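Long-range contacts in thioredoxin-like protein (Klebsiella pneumoniae subsp. pneumoniae MGH 78578, PDB 3TY1), which is of unknown function but belongs to the galactose mutarotase-like superfamily and may bind carbohydrate: residues A[40-50]-A[88-96]; A[122-133]-A[320-329]. One frame throughout, in Å; residues are numbered along the deposited sequence.

How the interactions relate
Interaction 1 joins two loops and interaction 2 joins a hairpin to a short helix, both in one galactose mutarotase-like supersandwich; interaction 1 closes along the chain before interaction 2 opens. Their centres are 27 Å apart and their nearest atoms about 12 Å, so they do not touch. Interaction 1 ties the connection between strands 33-39 and 49-55 to the loop 88-96, beside two neighbouring subunits; interaction 2 sets a small hairpin against the helix that begins at Val325. Both reach the third subunit. Each also has a sulfate nearby, about 4 Å from the side chain of Lys49 and about 3 Å from that of Tyr133, probably from the crystallisation liquor.

Interaction 1 of 2, residues A[40-50]-A[88-96]; sequences LHGGKQEGSKI and KEVVNPAFI
Gln45 and Val91 bring the two backbones to within 4.6 Å, CA to CA, where the connection between strands 33-39 and 49-55 meets the extended loop 88-96. A type II turn from Gln45 to Ser48 closes that connection, with Gly47 at its third position, where the positive phi (88°) suits glycine. The backbones are joined directly by Asn92 N, which donates to Lys44 O over 2.9 Å and nearly straight (167°).

Side chains supply the other hydrogen bonds. Lys44 N donates to Glu89 OE1 at 2.9 Å, from above the carboxylate plane, and Gly43, having no CB, passes close beside the same carboxylate. The extended chain of Gln45, its CG roughly anti to the backbone N (chi1 152°), carries OE1 to Val90 N at 3.1 Å; the N-H lies in the carbonyl plane, on a lone pair, and water 2 is a second donor to OE1. NE2 of the same amide serves His41 O and Ala10 of the second subunit. Ser48 OG gives its proton to Val90 O at 2.7 Å. Asn92 uses both ends of its amide: ND2 reaches Glu46 O at 3.0 Å, while OD1 accepts from Ala94 N in an Asx turn. Apolar groups fill in between, Leu40 CD1 meeting Val90 CG2 at 3.8 Å and the Lys44 methylenes lying against Phe95 CB.

Chemically, two irregular loops are matched by amides, a hydroxyl and a carboxylate that take up the backbone groups a regular sheet would pair for itself. Glu89 is shared across the subunit boundary, since OE2 bonds to Ser145 of the second subunit; with a backbone N-H on OE1 and this hydroxyl on OE2, its negative charge is probably stabilised in a buried place, and the loop pairing becomes part of the assembly interface.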
loop_
_atom_site.group_PDB
_atom_site.type_symbol
_atom_site.label_atom_id
_atom_site.label_comp_id
_atom_site.label_asym_id
_atom_site.label_seq_id
_atom_site.Cartn_x
_atom_site.Cartn_y
_atom_site.Cartn_z
ATOM N N LEU A 40 -10.814 1.130 -14.386
ATOM C CA LEU A 40 -11.905 0.664 -13.521
ATOM C C LEU A 40 -12.001 1.486 -12.227
ATOM O O LEU A 40 -11.067 2.178 -11.811
ATOM C CB LEU A 40 -11.753 -0.825 -13.187
ATOM C CG LEU A 40 -11.742 -1.778 -14.376
ATOM C CD1 LEU A 40 -11.382 -3.185 -13.802
ATOM C CD2 LEU A 40 -13.069 -1.712 -15.123
ATOM N N HIS A 41 -13.150 1.361 -11.565
ATOM C CA HIS A 41 -13.449 2.136 -10.362
ATOM C C HIS A 41 -14.258 1.281 -9.390
ATOM O O HIS A 41 -14.856 0.257 -9.776
ATOM C CB HIS A 41 -14.187 3.439 -10.690
ATOM C CG HIS A 41 -13.449 4.346 -11.621
ATOM N ND1 HIS A 41 -12.406 5.152 -11.207
ATOM C CD2 HIS A 41 -13.599 4.573 -12.956
ATOM C CE1 HIS A 41 -11.940 5.828 -12.248
ATOM N NE2 HIS A 41 -12.654 5.508 -13.314
ATOM N N GLY A 42 -14.259 1.695 -8.129
ATOM C CA GLY A 42 -15.035 1.040 -7.086
ATOM C C GLY A 42 -14.236 0.049 -6.257
ATOM O O GLY A 42 -13.360 -0.669 -6.774
ATOM N N GLY A 43 -14.517 0.007 -4.953
ATOM C CA GLY A 43 -13.836 -0.955 -4.098
ATOM C C GLY A 43 -12.316 -0.874 -4.177
ATOM O O GLY A 43 -11.763 0.202 -4.303
ATOM N N LYS A 44 -11.656 -2.029 -4.128
ATOM C CA LYS A 44 -10.196 -2.102 -4.205
ATOM C C LYS A 44 -9.688 -2.102 -5.661
ATOM O O LYS A 44 -8.495 -2.198 -5.920
ATOM C CB LYS A 44 -9.702 -3.323 -3.454
ATOM C CG LYS A 44 -9.920 -3.230 -1.987
ATOM C CD LYS A 44 -9.233 -4.343 -1.210
ATOM C CE LYS A 44 -9.771 -5.724 -1.534
ATOM N NZ LYS A 44 -9.282 -6.796 -0.584
ATOM N N GLN A 45 -10.609 -1.886 -6.585
ATOM C CA GLN A 45 -10.353 -1.882 -8.020
ATOM C C GLN A 45 -10.117 -0.458 -8.522
ATOM O O GLN A 45 -9.869 -0.240 -9.702
ATOM C CB GLN A 45 -11.543 -2.672 -8.649
ATOM C CG GLN A 45 -11.956 -2.411 -9.943
ATOM C CD GLN A 45 -13.115 -3.249 -10.335
ATOM O OE1 GLN A 45 -12.983 -4.474 -10.486
ATOM N NE2 GLN A 45 -14.218 -2.601 -10.649
ATOM N N GLU A 46 -10.137 0.536 -7.616
ATOM C CA GLU A 46 -9.978 1.928 -8.009
ATOM C C GLU A 46 -8.643 2.173 -8.728
ATOM O O GLU A 46 -7.599 1.887 -8.189
ATOM C CB GLU A 46 -10.074 2.879 -6.816
ATOM C CG GLU A 46 -9.921 4.377 -7.209
ATOM C CD GLU A 46 -10.910 4.859 -8.320
ATOM O OE1 GLU A 46 -12.110 4.580 -8.211
ATOM O OE2 GLU A 46 -10.491 5.540 -9.268
ATOM N N GLY A 47 -8.721 2.630 -9.966
ATOM C CA GLY A 47 -7.528 2.929 -10.762
ATOM C C GLY A 47 -6.960 1.756 -11.546
ATOM O O GLY A 47 -6.089 1.964 -12.346
ATOM N N SER A 48 -7.457 0.533 -11.330
ATOM C CA SER A 48 -6.988 -0.633 -12.052
ATOM C C SER A 48 -7.380 -0.562 -13.505
ATOM O O SER A 48 -8.474 -0.132 -13.817
ATOM C CB SER A 48 -7.582 -1.917 -11.487
ATOM O OG SER A 48 -7.041 -2.196 -10.199
ATOM N N LYS A 49 -6.480 -0.981 -14.400
ATOM C CA LYS A 49 -6.821 -1.032 -15.821
ATOM C C LYS A 49 -7.032 -2.465 -16.318
ATOM O O LYS A 49 -6.390 -3.408 -15.827
ATOM C CB LYS A 49 -5.706 -0.435 -16.612
ATOM C CG LYS A 49 -5.422 1.039 -16.395
ATOM C CD LYS A 49 -4.143 1.464 -17.135
ATOM C CE LYS A 49 -2.849 1.058 -16.376
ATOM N NZ LYS A 49 -1.614 1.352 -17.145
ATOM N N ILE A 50 -7.933 -2.607 -17.282
ATOM C CA ILE A 50 -8.061 -3.818 -18.082
ATOM C C ILE A 50 -7.857 -3.440 -19.539
ATOM O O ILE A 50 -8.128 -2.282 -19.948
ATOM C CB ILE A 50 -9.404 -4.588 -17.906
ATOM C CG1 ILE A 50 -10.615 -3.720 -18.168
ATOM C CG2 ILE A 50 -9.437 -5.246 -16.507
ATOM C CD1 ILE A 50 -11.919 -4.521 -18.236
ATOM N N LYS A 88 -13.845 -10.838 -6.861
ATOM C CA LYS A 88 -14.509 -10.402 -8.081
ATOM C C LYS A 88 -13.880 -9.134 -8.662
ATOM O O LYS A 88 -14.011 -8.866 -9.838
ATOM C CB LYS A 88 -15.981 -10.132 -7.823
ATOM C CG LYS A 88 -16.756 -11.277 -7.220
ATOM C CD LYS A 88 -16.927 -12.438 -8.125
ATOM C CE LYS A 88 -17.771 -13.569 -7.453
ATOM N NZ LYS A 88 -17.425 -14.931 -8.093
ATOM N N GLU A 89 -13.165 -8.383 -7.861
ATOM C CA GLU A 89 -12.555 -7.135 -8.316
ATOM C C GLU A 89 -11.163 -7.381 -8.932
ATOM O O GLU A 89 -10.510 -8.350 -8.583
ATOM C CB GLU A 89 -12.438 -6.214 -7.096
ATOM C CG GLU A 89 -13.892 -5.724 -6.736
ATOM C CD GLU A 89 -13.994 -4.870 -5.488
ATOM O OE1 GLU A 89 -12.951 -4.535 -4.852
ATOM O OE2 GLU A 89 -15.163 -4.574 -5.143
ATOM N N VAL A 90 -10.769 -6.474 -9.828
ATOM C CA VAL A 90 -9.437 -6.392 -10.380
ATOM C C VAL A 90 -8.676 -5.496 -9.382
ATOM O O VAL A 90 -8.648 -4.253 -9.523
ATOM C CB VAL A 90 -9.470 -5.804 -11.809
ATOM C CG1 VAL A 90 -8.023 -5.702 -12.408
ATOM C CG2 VAL A 90 -10.454 -6.655 -12.719
ATOM N N VAL A 91 -8.055 -6.138 -8.392
ATOM C CA VAL A 91 -7.516 -5.425 -7.241
ATOM C C VAL A 91 -6.266 -4.649 -7.619
ATOM O O VAL A 91 -5.284 -5.218 -8.158
ATOM C CB VAL A 91 -7.282 -6.352 -6.051
ATOM C CG1 VAL A 91 -6.687 -5.600 -4.843
ATOM C CG2 VAL A 91 -8.602 -7.111 -5.701
ATOM N N ASN A 92 -6.296 -3.340 -7.357
ATOM C CA ASN A 92 -5.133 -2.491 -7.606
ATOM C C ASN A 92 -4.094 -2.952 -6.571
ATOM O O ASN A 92 -4.392 -2.997 -5.382
ATOM C CB ASN A 92 -5.479 -1.042 -7.363
ATOM C CG ASN A 92 -4.357 -0.072 -7.730
ATOM O OD1 ASN A 92 -3.191 -0.289 -7.407
ATOM N ND2 ASN A 92 -4.748 1.075 -8.313
ATOM N N PRO A 93 -2.855 -3.284 -7.006
ATOM C CA PRO A 93 -1.837 -3.713 -6.013
ATOM C C PRO A 93 -1.581 -2.743 -4.836
ATOM O O PRO A 93 -1.095 -3.187 -3.801
ATOM C CB PRO A 93 -0.586 -3.830 -6.864
ATOM C CG PRO A 93 -1.102 -4.270 -8.186
ATOM C CD PRO A 93 -2.349 -3.458 -8.382
ATOM N N ALA A 94 -1.911 -1.453 -4.995
ATOM C CA ALA A 94 -1.859 -0.474 -3.878
ATOM C C ALA A 94 -2.678 -0.876 -2.654
ATOM O O ALA A 94 -2.409 -0.428 -1.534
ATOM C CB ALA A 94 -2.287 0.901 -4.365
ATOM N N PHE A 95 -3.693 -1.717 -2.854
ATOM C CA PHE A 95 -4.545 -2.203 -1.779
ATOM C C PHE A 95 -4.224 -3.629 -1.336
ATOM O O PHE A 95 -5.021 -4.234 -0.613
ATOM C CB PHE A 95 -6.022 -2.156 -2.214
ATOM C CG PHE A 95 -6.515 -0.775 -2.463
ATOM C CD1 PHE A 95 -6.589 0.153 -1.413
ATOM C CD2 PHE A 95 -6.896 -0.381 -3.717
ATOM C CE1 PHE A 95 -7.068 1.451 -1.634
ATOM C CE2 PHE A 95 -7.326 0.928 -3.947
ATOM C CZ PHE A 95 -7.420 1.827 -2.902
ATOM N N ILE A 96 -3.100 -4.191 -1.778
ATOM C CA ILE A 96 -2.727 -5.547 -1.334
ATOM C C ILE A 96 -1.442 -5.416 -0.577
ATOM O O ILE A 96 -0.538 -4.734 -1.064
ATOM C CB ILE A 96 -2.494 -6.508 -2.532
ATOM C CG1 ILE A 96 -3.817 -6.753 -3.270
ATOM C CG2 ILE A 96 -1.835 -7.857 -2.056
ATOM C CD1 ILE A 96 -3.819 -7.939 -4.142
HETATM O O HOH W 1 -6.449 -6.636 -0.563
HETATM O O HOH W 2 -15.042 -6.335 -10.940
#

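Interaction 2 of 2, residues A[122-133]-A[320-329]; sequences TGHPVTADGQIY and SYAYPVTIER
Tyr133 offers one ring face to Val325, whose CG1 sits over it in a CH-pi contact, 3.8 Å from the ring centroid and 15° off the normal. Gln131 NE2 covers the opposite face, and Val126 O lies at the edge in plane. Val325 CG1 gets there because it occupies the position between its own backbone N and carbonyl carbon (chi1 67°). The Arg329 guanidinium, its plane at a right angle to the phenol ring, receives Tyr133 OH at its edge: NH2 donates to OH over 3.0 Å. The same hydroxyl also has a weak hydrogen bond to a sulfate.

At the other end, Ala322 O lies over one face of the His124 imidazole, 3.2 Å from CG. That oxygen also accepts from His124 N at 2.9 Å, almost straight (170°); the ring lies over it because CG stands beside the same backbone N, and the bond from ND1 to Glu384 helps fix its rotation. Gly123, without a side chain, lets the chain pass tightly by the carbonyls of Ala322 and Tyr323.

Between these ends the packing is apolar. Val126 CB rests on Pro324 CB at 3.7 Å, and Ala128 CB meets Thr326 CG2 at 3.6 Å, small groups that allow close approach. Water 3 donates to Thr122 O and His124 O, linking the helix start to the other segment.

Pro324, at the N-cap, brings no N-H that needs a partner but also no side-chain acceptor; water 3 takes the Val325 N-H instead. The whole is a two-stranded beta-hairpin, 126-128 with 131-133, packed against the short helix 325-330; the axes of strand 126-128 and helix segment 325-329 come within 9.7 Å, beside strand 204-214 in a supersandwich fold of the galactose mutarotase type.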
loop_
_atom_site.group_PDB
_atom_site.type_symbol
_atom_site.label_atom_id
_atom_site.label_comp_id
_atom_site.label_asym_id
_atom_site.label_seq_id
_atom_site.Cartn_x
_atom_site.Cartn_y
_atom_site.Cartn_z
ATOM N N THR A 122 9.287 -17.384 -6.648
ATOM C CA THR A 122 7.959 -17.940 -6.826
ATOM C C THR A 122 7.636 -18.935 -5.711
ATOM O O THR A 122 8.445 -19.207 -4.839
ATOM C CB THR A 122 7.846 -18.658 -8.206
ATOM O OG1 THR A 122 6.478 -18.771 -8.561
ATOM C CG2 THR A 122 8.551 -20.061 -8.198
ATOM N N GLY A 123 6.416 -19.451 -5.737
ATOM C CA GLY A 123 6.040 -20.554 -4.875
ATOM C C GLY A 123 5.431 -20.159 -3.547
ATOM O O GLY A 123 5.282 -18.963 -3.237
ATOM N N HIS A 124 5.108 -21.170 -2.750
ATOM C CA HIS A 124 4.504 -20.937 -1.437
ATOM C C HIS A 124 5.441 -20.082 -0.572
ATOM O O HIS A 124 6.652 -20.116 -0.751
ATOM C CB HIS A 124 4.223 -22.251 -0.721
ATOM C CG HIS A 124 3.152 -23.073 -1.349
ATOM N ND1 HIS A 124 2.959 -24.395 -1.021
ATOM C CD2 HIS A 124 2.223 -22.777 -2.287
ATOM C CE1 HIS A 124 1.937 -24.868 -1.706
ATOM N NE2 HIS A 124 1.468 -23.904 -2.471
ATOM N N PRO A 125 4.882 -19.317 0.378
ATOM C CA PRO A 125 5.711 -18.429 1.189
ATOM C C PRO A 125 6.612 -19.115 2.220
ATOM O O PRO A 125 6.377 -20.258 2.584
ATOM C CB PRO A 125 4.688 -17.530 1.900
ATOM C CG PRO A 125 3.501 -18.355 2.057
ATOM C CD PRO A 125 3.458 -19.219 0.751
ATOM N N VAL A 126 7.668 -18.412 2.614
ATOM C CA VAL A 126 8.596 -18.870 3.647
ATOM C C VAL A 126 9.342 -17.674 4.115
ATOM O O VAL A 126 9.593 -16.755 3.325
ATOM C CB VAL A 126 9.649 -19.914 3.112
ATOM C CG1 VAL A 126 10.554 -19.315 1.976
ATOM C CG2 VAL A 126 10.543 -20.490 4.256
ATOM N N THR A 127 9.684 -17.659 5.400
ATOM C CA THR A 127 10.580 -16.658 5.965
ATOM C C THR A 127 11.976 -17.289 5.985
ATOM O O THR A 127 12.186 -18.271 6.648
ATOM C CB THR A 127 10.091 -16.238 7.362
ATOM O OG1 THR A 127 8.717 -15.819 7.249
ATOM C CG2 THR A 127 10.961 -15.102 7.987
ATOM N N ALA A 128 12.901 -16.728 5.226
ATOM C CA ALA A 128 14.290 -17.216 5.119
ATOM C C ALA A 128 15.110 -15.961 5.022
ATOM O O ALA A 128 14.597 -14.932 4.592
ATOM C CB ALA A 128 14.479 -18.075 3.896
ATOM N N ASP A 129 16.362 -16.066 5.478
ATOM C CA ASP A 129 17.202 -14.932 5.890
ATOM C C ASP A 129 16.364 -14.419 7.046
ATOM O O ASP A 129 15.840 -15.206 7.840
ATOM C CB ASP A 129 17.377 -13.842 4.821
ATOM C CG ASP A 129 17.478 -14.399 3.407
ATOM O OD1 ASP A 129 18.327 -15.282 3.145
ATOM O OD2 ASP A 129 16.689 -13.931 2.558
ATOM N N GLY A 130 16.179 -13.113 7.114
ATOM C CA GLY A 130 15.173 -12.594 8.008
ATOM C C GLY A 130 13.982 -12.065 7.220
ATOM O O GLY A 130 13.235 -11.249 7.743
ATOM N N GLN A 131 13.752 -12.533 5.986
ATOM C CA GLN A 131 12.736 -11.866 5.142
ATOM C C GLN A 131 11.617 -12.786 4.711
ATOM O O GLN A 131 11.807 -13.990 4.581
ATOM C CB GLN A 131 13.406 -11.246 3.892
ATOM C CG GLN A 131 13.449 -12.093 2.631
ATOM C CD GLN A 131 13.870 -11.285 1.395
ATOM O OE1 GLN A 131 14.872 -10.584 1.413
ATOM N NE2 GLN A 131 13.099 -11.397 0.324
ATOM N N ILE A 132 10.466 -12.194 4.425
ATOM C CA ILE A 132 9.320 -12.978 3.973
ATOM C C ILE A 132 9.348 -13.030 2.458
ATOM O O ILE A 132 9.258 -12.003 1.810
ATOM C CB ILE A 132 7.994 -12.378 4.424
ATOM C CG1 ILE A 132 7.908 -12.296 5.953
ATOM C CG2 ILE A 132 6.827 -13.239 3.915
ATOM C CD1 ILE A 132 6.710 -11.449 6.471
ATOM N N TYR A 133 9.453 -14.229 1.909
ATOM C CA TYR A 133 9.266 -14.460 0.492
ATOM C C TYR A 133 7.802 -14.741 0.334
ATOM O O TYR A 133 7.334 -15.776 0.766
ATOM C CB TYR A 133 10.078 -15.672 0.042
ATOM C CG TYR A 133 11.551 -15.379 -0.024
ATOM C CD1 TYR A 133 12.104 -14.813 -1.160
ATOM C CD2 TYR A 133 12.387 -15.663 1.062
ATOM C CE1 TYR A 133 13.457 -14.533 -1.241
ATOM C CE2 TYR A 133 13.746 -15.400 1.003
ATOM C CZ TYR A 133 14.275 -14.829 -0.145
ATOM O OH TYR A 133 15.605 -14.563 -0.212
ATOM N N SER A 320 10.173 -24.042 -11.687
ATOM C CA SER A 320 10.067 -24.577 -10.332
ATOM C C SER A 320 8.708 -25.206 -10.078
ATOM O O SER A 320 7.708 -24.952 -10.786
ATOM C CB SER A 320 10.286 -23.458 -9.284
ATOM O OG SER A 320 11.618 -23.357 -8.845
ATOM N N TYR A 321 8.700 -26.060 -9.060
ATOM C CA TYR A 321 7.477 -26.528 -8.443
ATOM C C TYR A 321 7.093 -25.461 -7.420
ATOM O O TYR A 321 7.834 -24.504 -7.185
ATOM C CB TYR A 321 7.649 -27.915 -7.792
ATOM C CG TYR A 321 7.934 -28.999 -8.800
ATOM C CD1 TYR A 321 7.011 -29.309 -9.818
ATOM C CD2 TYR A 321 9.115 -29.727 -8.754
ATOM C CE1 TYR A 321 7.288 -30.353 -10.748
ATOM C CE2 TYR A 321 9.392 -30.730 -9.676
ATOM C CZ TYR A 321 8.483 -31.042 -10.673
ATOM O OH TYR A 321 8.779 -32.048 -11.593
ATOM N N ALA A 322 5.917 -25.629 -6.823
ATOM C CA ALA A 322 5.347 -24.618 -5.951
ATOM C C ALA A 322 5.830 -24.631 -4.501
ATOM O O ALA A 322 5.293 -23.880 -3.656
ATOM C CB ALA A 322 3.780 -24.699 -6.019
ATOM N N TYR A 323 6.813 -25.476 -4.190
ATOM C CA TYR A 323 7.452 -25.428 -2.878
ATOM C C TYR A 323 8.111 -24.068 -2.673
ATOM O O TYR A 323 8.349 -23.371 -3.638
ATOM C CB TYR A 323 8.508 -26.518 -2.704
ATOM C CG TYR A 323 7.979 -27.922 -2.806
ATOM C CD1 TYR A 323 7.186 -28.453 -1.808
ATOM C CD2 TYR A 323 8.271 -28.725 -3.919
ATOM C CE1 TYR A 323 6.694 -29.754 -1.899
ATOM C CE2 TYR A 323 7.783 -30.026 -4.022
ATOM C CZ TYR A 323 6.990 -30.525 -3.009
ATOM O OH TYR A 323 6.482 -31.791 -3.081
ATOM N N PRO A 324 8.380 -23.673 -1.407
ATOM C CA PRO A 324 9.036 -22.399 -1.146
ATOM C C PRO A 324 10.445 -22.320 -1.721
ATOM O O PRO A 324 11.053 -23.341 -2.023
ATOM C CB PRO A 324 9.070 -22.310 0.385
ATOM C CG PRO A 324 8.053 -23.246 0.862
ATOM C CD PRO A 324 7.991 -24.347 -0.157
ATOM N N VAL A 325 10.934 -21.104 -1.867
ATOM C CA VAL A 325 12.229 -20.835 -2.483
ATOM C C VAL A 325 13.394 -21.555 -1.782
ATOM O O VAL A 325 14.382 -21.902 -2.442
ATOM C CB VAL A 325 12.471 -19.309 -2.596
ATOM C CG1 VAL A 325 12.634 -18.681 -1.188
ATOM C CG2 VAL A 325 13.659 -19.020 -3.503
ATOM N N THR A 326 13.255 -21.814 -0.476
ATOM C CA THR A 326 14.217 -22.611 0.287
ATOM C C THR A 326 14.347 -24.035 -0.272
ATOM O O THR A 326 15.439 -24.520 -0.462
ATOM C CB THR A 326 13.837 -22.671 1.806
ATOM O OG1 THR A 326 12.439 -22.964 1.931
ATOM C CG2 THR A 326 14.132 -21.351 2.489
ATOM N N ILE A 327 13.227 -24.695 -0.548
ATOM C CA ILE A 327 13.228 -26.066 -1.116
ATOM C C ILE A 327 13.701 -26.056 -2.559
ATOM O O ILE A 327 14.545 -26.879 -2.943
ATOM C CB ILE A 327 11.849 -26.735 -0.957
ATOM C CG1 ILE A 327 11.689 -27.174 0.505
ATOM C CG2 ILE A 327 11.682 -27.914 -1.899
ATOM C CD1 ILE A 327 10.268 -27.297 0.977
ATOM N N GLU A 328 13.217 -25.086 -3.341
ATOM C CA GLU A 328 13.609 -24.965 -4.759
ATOM C C GLU A 328 15.106 -24.672 -4.949
ATOM O O GLU A 328 15.701 -25.144 -5.932
ATOM C CB GLU A 328 12.744 -23.954 -5.498
ATOM C CG GLU A 328 11.282 -24.361 -5.513
ATOM C CD GLU A 328 11.015 -25.649 -6.267
ATOM O OE1 GLU A 328 11.304 -25.691 -7.487
ATOM O OE2 GLU A 328 10.548 -26.635 -5.640
ATOM N N ARG A 329 15.716 -23.945 -4.020
ATOM C CA ARG A 329 17.178 -23.755 -4.039
ATOM C C ARG A 329 17.909 -25.054 -3.673
ATOM O O ARG A 329 18.852 -25.473 -4.366
ATOM C CB ARG A 329 17.609 -22.691 -3.035
ATOM C CG ARG A 329 17.306 -21.262 -3.449
ATOM C CD ARG A 329 17.365 -20.388 -2.225
ATOM N NE ARG A 329 17.045 -19.000 -2.499
ATOM C CZ ARG A 329 16.940 -18.053 -1.569
ATOM N NH1 ARG A 329 17.134 -18.313 -0.270
ATOM N NH2 ARG A 329 16.619 -16.822 -1.941
HETATM O O HOH W 3 8.922 -18.914 -1.927
HETATM O O HOH W 4 9.979 -21.346 -4.799
#